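PDB 1BHE: polygalacturonase, which hydrolyses the alpha-1,4 linkages between galacturonosyl units of polygalacturonic acid, a reaction behind the maceration and soft-rotting of plant tissue. Local coordinates for residues V91-G96 with K147-R152; S87-V92 with V132-L137; S7-P12 with N161-N166; T186-T191 with T213-N218. All blocks are in the same frame, centred on the assembly; numbering follows the deposited sequence.

Contact 1. Residues V91-G96 with K147-R152; sequences VVDKNG and KQNTPR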
# COMPACT_ATOMS: atom_id res chain seq x y z
N VAL A 91 18.41 -10.56 4.38
CA VAL A 91 18.89 -10.91 5.71
C VAL A 91 18.00 -10.27 6.77
O VAL A 91 17.17 -9.42 6.47
CB VAL A 91 20.34 -10.42 5.95
CG1 VAL A 91 21.34 -11.20 5.12
CG2 VAL A 91 20.46 -8.93 5.67
N VAL A 92 18.17 -10.69 8.01
CA VAL A 92 17.42 -10.17 9.15
C VAL A 92 18.40 -9.44 10.07
O VAL A 92 19.45 -10.00 10.39
CB VAL A 92 16.70 -11.28 9.93
CG1 VAL A 92 16.02 -10.71 11.17
CG2 VAL A 92 15.69 -12.01 9.06
N ASP A 93 18.12 -8.19 10.42
CA ASP A 93 19.06 -7.42 11.23
C ASP A 93 18.43 -6.15 11.79
O ASP A 93 17.21 -6.04 11.88
CB ASP A 93 20.30 -7.10 10.40
CG ASP A 93 20.04 -6.32 9.13
OD1 ASP A 93 19.00 -5.64 9.02
OD2 ASP A 93 20.90 -6.39 8.22
N LYS A 94 19.25 -5.15 12.09
CA LYS A 94 18.81 -3.88 12.63
C LYS A 94 18.60 -2.82 11.55
O LYS A 94 18.30 -1.66 11.85
CB LYS A 94 19.84 -3.33 13.62
CG LYS A 94 19.77 -3.85 15.05
CD LYS A 94 20.98 -3.39 15.84
CE LYS A 94 20.90 -3.78 17.31
NZ LYS A 94 21.53 -2.75 18.19
N ASN A 95 18.75 -3.21 10.29
CA ASN A 95 18.60 -2.30 9.16
C ASN A 95 17.14 -2.19 8.73
O ASN A 95 16.42 -1.31 9.21
CB ASN A 95 19.51 -2.75 8.02
CG ASN A 95 19.52 -1.82 6.83
OD1 ASN A 95 18.76 -0.85 6.75
ND2 ASN A 95 20.41 -2.10 5.88
N GLY A 96 16.72 -3.01 7.77
CA GLY A 96 15.36 -2.96 7.25
C GLY A 96 15.29 -2.24 5.90
O GLY A 96 14.36 -2.43 5.12
N LYS A 147 14.49 -6.86 12.01
CA LYS A 147 13.89 -6.44 10.76
C LYS A 147 14.41 -7.22 9.55
O LYS A 147 15.61 -7.45 9.42
CB LYS A 147 14.14 -4.94 10.53
CG LYS A 147 13.61 -4.04 11.64
CD LYS A 147 13.70 -2.58 11.26
CE LYS A 147 14.24 -1.73 12.40
NZ LYS A 147 15.25 -0.75 11.91
N GLN A 148 13.49 -7.60 8.66
CA GLN A 148 13.90 -8.30 7.45
C GLN A 148 14.21 -7.26 6.37
O GLN A 148 13.66 -6.16 6.37
CB GLN A 148 12.85 -9.28 6.95
CG GLN A 148 11.59 -8.66 6.36
CD GLN A 148 10.45 -8.66 7.36
OE1 GLN A 148 10.63 -8.16 8.48
NE2 GLN A 148 9.29 -9.19 6.98
N ASN A 149 15.13 -7.61 5.49
CA ASN A 149 15.49 -6.74 4.37
C ASN A 149 14.97 -7.42 3.11
O ASN A 149 15.52 -8.42 2.67
CB ASN A 149 16.99 -6.49 4.29
CG ASN A 149 17.51 -5.77 5.53
OD1 ASN A 149 17.60 -4.55 5.53
ND2 ASN A 149 17.82 -6.56 6.56
N THR A 150 13.86 -6.92 2.56
CA THR A 150 13.24 -7.47 1.37
C THR A 150 12.77 -6.31 0.48
O THR A 150 12.36 -5.27 0.99
CB THR A 150 12.02 -8.35 1.65
OG1 THR A 150 11.03 -7.56 2.32
CG2 THR A 150 12.29 -9.58 2.51
N PRO A 151 12.79 -6.47 -0.84
CA PRO A 151 12.39 -5.44 -1.76
C PRO A 151 10.91 -5.13 -1.86
O PRO A 151 10.05 -6.01 -1.96
CB PRO A 151 12.88 -5.94 -3.12
CG PRO A 151 13.38 -7.32 -2.96
CD PRO A 151 13.28 -7.70 -1.52
N ARG A 152 10.57 -3.84 -1.85
CA ARG A 152 9.23 -3.37 -2.19
C ARG A 152 9.03 -3.45 -3.70
O ARG A 152 10.03 -3.38 -4.43
CB ARG A 152 9.03 -1.92 -1.74
CG ARG A 152 8.94 -1.81 -0.22
CD ARG A 152 8.92 -0.34 0.21
NE ARG A 152 8.67 -0.22 1.65
CZ ARG A 152 8.82 0.90 2.34
NH1 ARG A 152 9.22 2.02 1.75
NH2 ARG A 152 8.57 0.90 3.65
O HOH W 1 12.54 -4.73 4.33

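Contact 2. Residues S87-V92 with V132-L137; sequences SSCGVV and VSWWEL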
# COMPACT_ATOMS: atom_id res chain seq x y z
N SER A 87 25.99 -7.43 1.03
CA SER A 87 25.23 -8.34 1.87
C SER A 87 24.11 -7.69 2.67
O SER A 87 23.70 -8.22 3.71
CB SER A 87 26.17 -9.05 2.85
OG SER A 87 27.10 -9.87 2.19
N SER A 88 23.56 -6.57 2.21
CA SER A 88 22.52 -5.86 2.93
C SER A 88 21.12 -6.37 2.70
O SER A 88 20.22 -6.02 3.47
CB SER A 88 22.57 -4.36 2.56
OG SER A 88 22.37 -4.19 1.16
N CYS A 89 20.91 -7.18 1.67
CA CYS A 89 19.58 -7.64 1.29
C CYS A 89 19.35 -9.12 1.53
O CYS A 89 20.27 -9.94 1.49
CB CYS A 89 19.39 -7.30 -0.20
SG CYS A 89 17.72 -7.45 -0.88
N GLY A 90 18.11 -9.49 1.84
CA GLY A 90 17.73 -10.88 2.07
C GLY A 90 18.24 -11.43 3.39
O GLY A 90 18.51 -12.62 3.53
N VAL A 91 18.41 -10.56 4.38
CA VAL A 91 18.89 -10.91 5.71
C VAL A 91 18.00 -10.27 6.77
O VAL A 91 17.17 -9.42 6.47
CB VAL A 91 20.34 -10.42 5.95
CG1 VAL A 91 21.34 -11.20 5.12
CG2 VAL A 91 20.46 -8.93 5.67
N VAL A 92 18.17 -10.69 8.01
CA VAL A 92 17.42 -10.17 9.15
C VAL A 92 18.40 -9.44 10.07
O VAL A 92 19.45 -10.00 10.39
CB VAL A 92 16.70 -11.28 9.93
CG1 VAL A 92 16.02 -10.71 11.17
CG2 VAL A 92 15.69 -12.01 9.06
N VAL A 132 16.10 -19.71 1.82
CA VAL A 132 14.69 -19.39 1.96
C VAL A 132 14.17 -18.38 0.92
O VAL A 132 14.93 -17.77 0.18
CB VAL A 132 14.43 -18.76 3.35
CG1 VAL A 132 14.52 -19.79 4.46
CG2 VAL A 132 15.38 -17.60 3.59
N SER A 133 12.86 -18.20 0.94
CA SER A 133 12.19 -17.20 0.11
C SER A 133 12.14 -15.88 0.86
O SER A 133 12.45 -15.85 2.06
CB SER A 133 10.75 -17.63 -0.18
OG SER A 133 9.97 -17.59 1.00
N TRP A 134 11.70 -14.81 0.20
CA TRP A 134 11.57 -13.52 0.88
C TRP A 134 10.57 -13.61 2.04
O TRP A 134 10.82 -13.05 3.12
CB TRP A 134 11.09 -12.45 -0.07
CG TRP A 134 11.91 -12.06 -1.25
CD1 TRP A 134 11.53 -12.21 -2.56
CD2 TRP A 134 13.18 -11.42 -1.28
NE1 TRP A 134 12.50 -11.71 -3.39
CE2 TRP A 134 13.53 -11.23 -2.63
CE3 TRP A 134 14.08 -11.02 -0.29
CZ2 TRP A 134 14.73 -10.64 -3.03
CZ3 TRP A 134 15.27 -10.42 -0.68
CH2 TRP A 134 15.59 -10.24 -2.04
N TRP A 135 9.43 -14.26 1.84
CA TRP A 135 8.43 -14.32 2.92
C TRP A 135 8.89 -15.16 4.10
O TRP A 135 8.51 -14.87 5.24
CB TRP A 135 7.08 -14.79 2.39
CG TRP A 135 6.45 -13.84 1.42
CD1 TRP A 135 6.58 -12.48 1.36
CD2 TRP A 135 5.55 -14.20 0.37
NE1 TRP A 135 5.83 -11.98 0.32
CE2 TRP A 135 5.20 -13.02 -0.31
CE3 TRP A 135 5.04 -15.43 -0.08
CZ2 TRP A 135 4.34 -13.02 -1.41
CZ3 TRP A 135 4.19 -15.43 -1.18
CH2 TRP A 135 3.85 -14.23 -1.83
N GLU A 136 9.73 -16.16 3.88
CA GLU A 136 10.25 -16.99 4.97
C GLU A 136 11.12 -16.23 5.94
O GLU A 136 11.29 -16.66 7.09
CB GLU A 136 11.01 -18.19 4.39
CG GLU A 136 10.06 -19.31 4.00
CD GLU A 136 10.68 -20.43 3.19
OE1 GLU A 136 11.71 -20.23 2.53
OE2 GLU A 136 10.10 -21.54 3.21
N LEU A 137 11.67 -15.07 5.57
CA LEU A 137 12.45 -14.23 6.46
C LEU A 137 11.62 -13.55 7.55
O LEU A 137 12.18 -13.15 8.58
CB LEU A 137 13.21 -13.17 5.66
CG LEU A 137 14.23 -13.66 4.63
CD1 LEU A 137 14.51 -12.57 3.60
CD2 LEU A 137 15.53 -14.10 5.30

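Contact 3. Residues S7-P12 with N161-N166; sequences SEPKTP and NFTLYN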
# COMPACT_ATOMS: atom_id res chain seq x y z
N SER A 7 -9.94 11.88 -13.21
CA SER A 7 -10.79 11.08 -14.10
C SER A 7 -9.97 9.89 -14.57
O SER A 7 -8.78 9.84 -14.27
CB SER A 7 -11.35 11.91 -15.25
OG SER A 7 -10.31 12.46 -16.04
N GLU A 8 -10.60 8.88 -15.17
CA GLU A 8 -9.88 7.67 -15.53
C GLU A 8 -8.64 7.96 -16.37
O GLU A 8 -8.68 8.67 -17.36
CB GLU A 8 -10.78 6.69 -16.30
CG GLU A 8 -10.20 5.30 -16.47
CD GLU A 8 -11.20 4.23 -16.84
OE1 GLU A 8 -12.41 4.50 -16.94
OE2 GLU A 8 -10.79 3.06 -17.04
N PRO A 9 -7.51 7.38 -15.96
CA PRO A 9 -6.26 7.52 -16.67
C PRO A 9 -6.35 7.03 -18.12
O PRO A 9 -7.15 6.16 -18.44
CB PRO A 9 -5.30 6.60 -15.90
CG PRO A 9 -5.87 6.55 -14.53
CD PRO A 9 -7.37 6.52 -14.76
N LYS A 10 -5.52 7.58 -18.98
CA LYS A 10 -5.44 7.17 -20.38
C LYS A 10 -4.04 6.59 -20.59
O LYS A 10 -3.08 7.19 -20.08
CB LYS A 10 -5.68 8.33 -21.33
CG LYS A 10 -7.08 8.92 -21.27
CD LYS A 10 -7.41 9.64 -22.58
CE LYS A 10 -8.59 10.58 -22.39
NZ LYS A 10 -9.83 9.82 -22.07
N THR A 11 -3.90 5.44 -21.24
CA THR A 11 -2.54 4.91 -21.39
C THR A 11 -1.75 5.65 -22.45
O THR A 11 -2.24 5.90 -23.55
CB THR A 11 -2.58 3.43 -21.77
OG1 THR A 11 -3.57 2.79 -20.93
CG2 THR A 11 -1.26 2.71 -21.64
N PRO A 12 -0.51 5.98 -22.12
CA PRO A 12 0.39 6.66 -23.04
C PRO A 12 0.74 5.81 -24.25
O PRO A 12 0.69 4.58 -24.22
CB PRO A 12 1.65 6.92 -22.23
CG PRO A 12 1.30 6.68 -20.81
CD PRO A 12 0.14 5.73 -20.81
N ASN A 161 1.97 13.89 -9.42
CA ASN A 161 1.03 13.30 -10.37
C ASN A 161 1.51 12.02 -11.04
O ASN A 161 1.69 11.89 -12.25
CB ASN A 161 0.61 14.38 -11.38
CG ASN A 161 -0.19 15.49 -10.71
OD1 ASN A 161 -0.81 15.33 -9.66
ND2 ASN A 161 -0.19 16.67 -11.33
N PHE A 162 1.68 10.98 -10.21
CA PHE A 162 2.09 9.65 -10.63
C PHE A 162 0.82 8.83 -10.89
O PHE A 162 -0.15 8.99 -10.14
CB PHE A 162 2.93 8.96 -9.55
CG PHE A 162 3.56 7.67 -10.00
CD1 PHE A 162 2.87 6.47 -9.94
CD2 PHE A 162 4.84 7.66 -10.52
CE1 PHE A 162 3.44 5.29 -10.39
CE2 PHE A 162 5.42 6.49 -10.98
CZ PHE A 162 4.73 5.30 -10.91
N THR A 163 0.82 7.98 -11.90
CA THR A 163 -0.36 7.18 -12.23
C THR A 163 -0.05 5.68 -12.20
O THR A 163 0.97 5.25 -12.73
CB THR A 163 -0.86 7.52 -13.66
OG1 THR A 163 -1.28 8.89 -13.70
CG2 THR A 163 -2.03 6.62 -14.06
N LEU A 164 -0.94 4.90 -11.61
CA LEU A 164 -0.87 3.45 -11.56
C LEU A 164 -2.21 2.96 -12.13
O LEU A 164 -3.22 3.16 -11.46
CB LEU A 164 -0.76 2.95 -10.13
CG LEU A 164 0.15 1.81 -9.71
CD1 LEU A 164 -0.44 1.05 -8.52
CD2 LEU A 164 0.55 0.87 -10.82
N TYR A 165 -2.22 2.40 -13.34
CA TYR A 165 -3.50 2.08 -13.96
C TYR A 165 -3.64 0.73 -14.63
O TYR A 165 -2.76 0.33 -15.38
CB TYR A 165 -3.71 3.15 -15.06
CG TYR A 165 -4.97 2.98 -15.89
CD1 TYR A 165 -6.23 3.05 -15.32
CD2 TYR A 165 -4.86 2.75 -17.26
CE1 TYR A 165 -7.37 2.91 -16.10
CE2 TYR A 165 -6.00 2.61 -18.04
CZ TYR A 165 -7.24 2.69 -17.46
OH TYR A 165 -8.37 2.54 -18.24
N ASN A 166 -4.81 0.11 -14.43
CA ASN A 166 -5.16 -1.10 -15.17
C ASN A 166 -4.03 -2.11 -15.15
O ASN A 166 -3.58 -2.53 -16.20
CB ASN A 166 -5.48 -0.64 -16.60
CG ASN A 166 -6.07 -1.68 -17.52
OD1 ASN A 166 -6.73 -2.62 -17.07
ND2 ASN A 166 -5.81 -1.53 -18.82
O HOH W 2 -3.39 0.32 -19.36

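Contact 4. Residues T186-T191 with T213-N218; sequences TAWKTT and TIAYSN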
# COMPACT_ATOMS: atom_id res chain seq x y z
N THR A 186 -2.58 8.59 -8.34
CA THR A 186 -3.85 7.97 -8.70
C THR A 186 -3.62 6.49 -9.03
O THR A 186 -2.85 6.19 -9.94
CB THR A 186 -4.48 8.66 -9.92
OG1 THR A 186 -4.85 10.00 -9.58
CG2 THR A 186 -5.74 7.94 -10.41
N ALA A 187 -4.28 5.62 -8.28
CA ALA A 187 -4.26 4.18 -8.56
C ALA A 187 -5.71 3.85 -9.00
O ALA A 187 -6.64 4.16 -8.25
CB ALA A 187 -3.84 3.35 -7.38
N TRP A 188 -5.88 3.37 -10.21
CA TRP A 188 -7.22 3.13 -10.76
C TRP A 188 -7.22 1.80 -11.50
O TRP A 188 -6.30 1.52 -12.27
CB TRP A 188 -7.55 4.28 -11.70
CG TRP A 188 -8.95 4.36 -12.23
CD1 TRP A 188 -9.65 3.41 -12.90
CD2 TRP A 188 -9.81 5.51 -12.14
NE1 TRP A 188 -10.90 3.89 -13.24
CE2 TRP A 188 -11.01 5.18 -12.78
CE3 TRP A 188 -9.66 6.79 -11.59
CZ2 TRP A 188 -12.08 6.08 -12.87
CZ3 TRP A 188 -10.71 7.68 -11.68
CH2 TRP A 188 -11.91 7.32 -12.33
N LYS A 189 -8.17 0.92 -11.19
CA LYS A 189 -8.17 -0.42 -11.79
C LYS A 189 -6.87 -1.16 -11.49
O LYS A 189 -6.32 -1.87 -12.32
CB LYS A 189 -8.48 -0.37 -13.28
CG LYS A 189 -9.99 -0.31 -13.54
CD LYS A 189 -10.31 0.06 -14.98
CE LYS A 189 -11.82 0.06 -15.23
NZ LYS A 189 -12.14 0.64 -16.57
N THR A 190 -6.38 -1.01 -10.26
CA THR A 190 -5.16 -1.68 -9.83
C THR A 190 -5.58 -2.96 -9.11
O THR A 190 -6.43 -2.90 -8.22
CB THR A 190 -4.32 -0.81 -8.88
OG1 THR A 190 -3.75 0.29 -9.62
CG2 THR A 190 -3.17 -1.60 -8.27
N THR A 191 -5.02 -4.09 -9.52
CA THR A 191 -5.31 -5.35 -8.84
C THR A 191 -4.08 -5.77 -8.04
O THR A 191 -2.99 -5.80 -8.61
CB THR A 191 -5.71 -6.46 -9.83
OG1 THR A 191 -6.95 -6.07 -10.43
CG2 THR A 191 -5.89 -7.80 -9.13
N THR A 213 -5.76 9.34 -4.88
CA THR A 213 -7.01 8.68 -5.25
C THR A 213 -6.75 7.19 -5.48
O THR A 213 -5.87 6.84 -6.26
CB THR A 213 -7.66 9.26 -6.51
OG1 THR A 213 -8.18 10.56 -6.22
CG2 THR A 213 -8.81 8.40 -7.02
N ILE A 214 -7.51 6.35 -4.79
CA ILE A 214 -7.45 4.90 -5.04
C ILE A 214 -8.88 4.51 -5.44
O ILE A 214 -9.78 4.65 -4.62
CB ILE A 214 -6.94 4.08 -3.86
CG1 ILE A 214 -5.50 4.47 -3.47
CG2 ILE A 214 -7.01 2.59 -4.19
CD1 ILE A 214 -5.00 3.88 -2.17
N ALA A 215 -9.09 4.14 -6.70
CA ALA A 215 -10.45 3.86 -7.17
C ALA A 215 -10.56 2.67 -8.11
O ALA A 215 -9.64 2.30 -8.82
CB ALA A 215 -11.01 5.10 -7.88
N TYR A 216 -11.72 2.01 -8.07
CA TYR A 216 -12.02 0.87 -8.93
C TYR A 216 -10.93 -0.19 -8.89
O TYR A 216 -10.58 -0.79 -9.92
CB TYR A 216 -12.26 1.37 -10.36
CG TYR A 216 -13.49 2.26 -10.44
CD1 TYR A 216 -14.76 1.71 -10.38
CD2 TYR A 216 -13.36 3.63 -10.55
CE1 TYR A 216 -15.89 2.53 -10.43
CE2 TYR A 216 -14.47 4.46 -10.60
CZ TYR A 216 -15.73 3.89 -10.55
OH TYR A 216 -16.84 4.71 -10.60
N SER A 217 -10.38 -0.44 -7.71
CA SER A 217 -9.29 -1.38 -7.54
C SER A 217 -9.70 -2.56 -6.66
O SER A 217 -10.74 -2.55 -6.01
CB SER A 217 -8.07 -0.64 -6.97
OG SER A 217 -7.61 0.32 -7.92
N ASN A 218 -8.88 -3.60 -6.69
CA ASN A 218 -9.15 -4.84 -5.98
C ASN A 218 -7.90 -5.25 -5.21
O ASN A 218 -6.88 -5.55 -5.84
CB ASN A 218 -9.53 -5.90 -7.02
CG ASN A 218 -10.16 -7.11 -6.34
OD1 ASN A 218 -9.53 -7.66 -5.44
ND2 ASN A 218 -11.37 -7.46 -6.76

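Contact 1. Residues V91-G96 with K147-R152
N149 reaches across to V91, D93 and G96 with every polar atom of its amide. Its CB lies 3.7 Å from V91 O, and CG is anti to the carbonyl carbon and beside the backbone N (chi1 -63°), which turns the amide toward the 91-96 segment. ND2 then donates twice, both times close to the amide plane: to V91 O at 2.9 Å and to D93 OD1 at 2.9 Å. V91 O also takes the backbone N of N149, so two bonds from one residue grip it. D93 OD1 is met from above the carboxylate plane by ND2 and from the opposite face by N95 N, which closes an Asx turn. On the other branch, N149 OD1 accepts from G96 N at 2.9 Å and from G98 N beyond the segment. K147, bent near its tip, brings NZ to N95 O at 3.0 Å and to K94 O. A water joins Q148 O, G96 O and T150 N. Backbone bonds between D93 and K147 run both ways, the mark of a short antiparallel two-strand sheet. On the face shared with V92, the Q148 side chain lies about 7 Å from that of D223, the predicted proton donor.

Contact 2. Residues S87-V92 with V132-L137
G90 and W134 bring the two backbones to 6.8 Å between their CA atoms, with V92 and L137 a similar distance apart; there is no strand pairing, and the side chains of W134 and L137 pack largely on the G90 backbone. The 87-92 segment is an irregular loop, and G90 takes a positive phi (73°) where the chain bends past the tryptophan. The 132-137 segment turns into a helix, and S133 and E136 form a capping box there: E136 N donates to S133 OG, while S133 N donates to E136 OE1 at 2.8 Å.

Across the contact, the benzene end of W134 does the touching. Its CZ3 lies 3.7 Å from G90 CA, and G90 N lies at the ring edge, in its plane. C89 SG approaches the same ring obliquely, 3.7 Å from W134 CH2, a Cys sulfur-aromatic contact; that sulfur is tied to C99 by a disulfide. L137 has CG anti to its carbonyl carbon (chi1 -61°), which directs the two methyls at the G90 peptide: CD1 packs 3.9 Å from G90 C and CD2 3.8 Å from G90 O. Farther along, V92 CG2 rests 3.7 Å from L137 O and more loosely against L137 CD2. All of this is van der Waals packing, with C89, G90, W134 and L137 buried.

W134 is backed by L127 and P151, and V92 continues onto D140 and A141. The entry into helix 136-144 is thereby packed against the disulfide-bonded loop that leads into strand 92-93, while G90 and V91 also bond to N149, just past strand 147-148.

Contact 3. Residues S7-P12 with N161-N166
P9 lies over the Y165 ring, its CB 3.9 Å from the ring centroid and 24° off the normal, a CH-pi contact. The pyrrolidine slants across the phenol: P9 CG is 3.6 Å from Y165 CD1, and CD covers the same side of the ring. P9 O comes over this face too, offset toward the rim. N166 CB packs over the centre of the opposite face, so the ring is held between the proline and the next residue of its own chain.

Two groups meet the ring edge. Y165 OH donates to E8 OE2 at 2.8 Å, reaching the oxygen on its anti side, with carboxylate and ring planes 69° apart. T11 OG1 lies 3.8 Å from Y165 CE2, near the ring plane. The tyrosine reaches all of these because CG is anti to the backbone N (chi1 178°), carrying the phenol out from the strand toward the 7-12 segment. T163, two residues back on the same strand face, adds its CG2 at 3.8 Å from P9 CB.

Farther out, E8 OE2 also forms a salt bridge with K189, which probably keeps the carboxylate charged and fixes it beside the phenol. A water lies 2.9 Å from T11 OG1 and accepts from N166 ND2 at 3.1 Å. W188 touches E8 and P9, while Y114 packs on T11, T163 and Y165. Y114, Y165 and W188 come from successive parallel strands of the right-handed beta-helix of glycosyl hydrolase family 28, and the extended N-terminal segment runs across the outside of that stack.

Contact 4. Residues T186-T191 with T213-N218
Two successive coils of the right-handed parallel beta-helix stack here, as in other family 28 hydrolases. Strands 186-188 and 213-215 run 4.8 Å apart with their directions 1° from parallel, and T186, A187 and W188 pair with T213, I214 and A215. A187 N donates to T213 O at 2.8 Å, and A187 O in turn accepts from A215 N. A187 and I214 face the interior, where I204 touches both; T186, T213, W188 and A215 face the other way, toward the N-terminal segment.

At K189 the first chain turns a corner, and Y216 takes similar backbone angles beside it, so the two coils bend together before T191 and N218 resume parallel pairing. Outside the bend, W188 and Y216 lie side by side and point the same way, an oblique pair with ring planes 34° apart. W188 CE2 is 3.6 Å from Y216 CD2, and A215 CB lies over one face of the indole, toward its rim. Y216 stacks in turn on H244 of the next coil.

S217 secures the inside of the corner. With OG anti to the carbonyl carbon, its hydroxyl donates to A215 O at 3.0 Å from above the carbonyl plane; A215 O also accepts from K189 N, so two donors hold it. S217 OG itself accepts from T190 N at 3.0 Å, with an N-H...O angle of 162°.

In the fold
The four contacts form two pairs. Contact 1 lies on the opposite side of the chain's centre from contacts 3 and 4, and contact 2 from contact 4. Contacts 1 and 2 start from the same loop, share V91 and V92, and lie about 7 Å apart between centres; helix 136-144 leads directly from contact 2 into strand 147-148 of contact 1. Contacts 3 and 4, about 10 Å apart between centres, sit on neighbouring strands 162-165 and 183-193 of the beta-helix, joined by a probable hydrogen bond from L164 N to T186 O and by the E8-K189 salt bridge. In sequence, contact 3 spans contacts 1 and 2, and contact 4 follows. One pair joins loops, a short sheet and a helix, contact 1 near the probable active site; the other joins coils and the N-terminal segment.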